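Local coordinates for protein structure-specific endonuclease subunit slx1 (Schizosaccharomyces pombe, PDB 4ZDT) that is the catalytic subunit, represented by its zinc-binding RING finger domain, of the slx1-slx4 endonuclease that cuts branched DNA during repair and recombination, at residues Glu65-Ser68 with Thr69-Thr72. Numbering follows the deposited sequence.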
loop_
_atom_site.group_PDB
_atom_site.type_symbol
_atom_site.label_atom_id
_atom_site.label_comp_id
_atom_site.label_asym_id
_atom_site.label_seq_id
_atom_site.Cartn_x
_atom_site.Cartn_y
_atom_site.Cartn_z
ATOM N N GLU A 65 -3.728 -3.013 -12.594
ATOM C CA GLU A 65 -3.974 -2.253 -13.812
ATOM C C GLU A 65 -3.449 -0.821 -13.718
ATOM O O GLU A 65 -3.129 -0.207 -14.736
ATOM C CB GLU A 65 -5.468 -2.242 -14.142
ATOM C CG GLU A 65 -5.910 -3.373 -15.057
ATOM C CD GLU A 65 -6.267 -4.633 -14.295
ATOM O OE1 GLU A 65 -7.295 -4.630 -13.587
ATOM O OE2 GLU A 65 -5.519 -5.628 -14.404
ATOM N N PHE A 66 -3.362 -0.289 -12.502
ATOM C CA PHE A 66 -2.898 1.092 -12.321
ATOM C C PHE A 66 -1.380 1.208 -12.272
ATOM O O PHE A 66 -0.830 2.317 -12.196
ATOM C CB PHE A 66 -3.556 1.715 -11.086
ATOM C CG PHE A 66 -5.049 1.814 -11.195
ATOM C CD1 PHE A 66 -5.636 2.907 -11.836
ATOM C CD2 PHE A 66 -5.874 0.827 -10.637
ATOM C CE1 PHE A 66 -7.020 3.007 -11.930
ATOM C CE2 PHE A 66 -7.255 0.918 -10.729
ATOM C CZ PHE A 66 -7.828 2.019 -11.387
ATOM N N LEU A 67 -0.692 0.071 -12.397
ATOM C CA LEU A 67 0.759 0.050 -12.240
ATOM C C LEU A 67 1.547 -0.033 -13.550
ATOM O O LEU A 67 2.649 -0.583 -13.550
ATOM C CB LEU A 67 1.171 -1.123 -11.307
ATOM C CG LEU A 67 0.506 -1.222 -9.923
ATOM C CD1 LEU A 67 0.979 -2.437 -9.143
ATOM C CD2 LEU A 67 0.733 0.050 -9.107
ATOM N N SER A 68 1.034 0.527 -14.654
ATOM C CA SER A 68 1.704 0.340 -15.969
ATOM C C SER A 68 3.100 0.942 -16.073
ATOM O O SER A 68 3.896 0.513 -16.901
ATOM C CB SER A 68 0.849 0.844 -17.145
ATOM O OG SER A 68 0.699 2.256 -17.082
ATOM N N THR A 69 3.417 1.933 -15.247
ATOM C CA THR A 69 4.710 2.584 -15.379
ATOM C C THR A 69 5.656 2.215 -14.249
ATOM O O THR A 69 6.818 2.608 -14.254
ATOM C CB THR A 69 4.577 4.116 -15.477
ATOM O OG1 THR A 69 4.059 4.643 -14.240
ATOM C CG2 THR A 69 3.627 4.507 -16.661
ATOM N N VAL A 70 5.162 1.445 -13.284
ATOM C CA VAL A 70 5.937 1.149 -12.081
ATOM C C VAL A 70 7.115 0.190 -12.340
ATOM O O VAL A 70 8.224 0.372 -11.794
ATOM C CB VAL A 70 4.991 0.620 -10.986
ATOM C CG1 VAL A 70 5.744 -0.165 -9.920
ATOM C CG2 VAL A 70 4.209 1.788 -10.394
ATOM N N PHE A 71 6.888 -0.820 -13.173
ATOM C CA PHE A 71 7.888 -1.872 -13.369
ATOM C C PHE A 71 8.808 -1.674 -14.578
ATOM O O PHE A 71 9.826 -2.361 -14.697
ATOM C CB PHE A 71 7.186 -3.226 -13.485
ATOM C CG PHE A 71 6.297 -3.544 -12.325
ATOM C CD1 PHE A 71 6.834 -3.734 -11.048
ATOM C CD2 PHE A 71 4.921 -3.669 -12.505
ATOM C CE1 PHE A 71 6.006 -4.040 -9.958
ATOM C CE2 PHE A 71 4.084 -3.985 -11.424
ATOM C CZ PHE A 71 4.633 -4.168 -10.142
ATOM N N THR A 72 8.452 -0.752 -15.467
ATOM C CA THR A 72 9.172 -0.586 -16.744
ATOM C C THR A 72 9.759 0.821 -16.890
ATOM O O THR A 72 9.709 1.621 -15.948
ATOM C CB THR A 72 8.240 -0.842 -17.942
ATOM O OG1 THR A 72 7.043 -0.077 -17.768
ATOM C CG2 THR A 72 7.868 -2.333 -18.050
HETATM O O HOH W 1 1.831 3.171 -12.912
HETATM O O HOH W 2 5.123 -1.377 -15.318
#
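L67 and F71 both carry CG beside the backbone N, opposite the carbonyl carbon (chi1 -54° and -55°), and this brings the leucine against CE2 and CZ of the phenyl ring. CE2 of F71 lies 4.1 Å from CB of L67, and its CZ is 4.2 Å from CD1 of L67, the two side chains meeting at a slant. V70 runs alongside the leucine, pointing the same way, with its CG2 4.1 Å from CD2 of L67; its other methyl, CG1, lies over one face of the F71 ring, displaced toward the rim. The three apolar groups thus form one small patch. Beneath it the backbone turns tightly: the N-H of V70 bonds to O of L67, with 3.2 Å between N and O. A water molecule also binds this carbonyl, donating to O of L67 and accepting from N of F71 at 2.8 Å. A second water accepts from N of T69 and can donate to O of F66. L67 is buried, packing on L33 of helix 33-40 and on L29 of the slx4 chain, while V70 touches T30 of slx4. The i to i+3 bond from V70 to L67 is that of a type I beta-turn, with S68 and T69 at its middle positions, in the C-terminal tail of this RING finger domain after strand 60-62, at the interface with slx4.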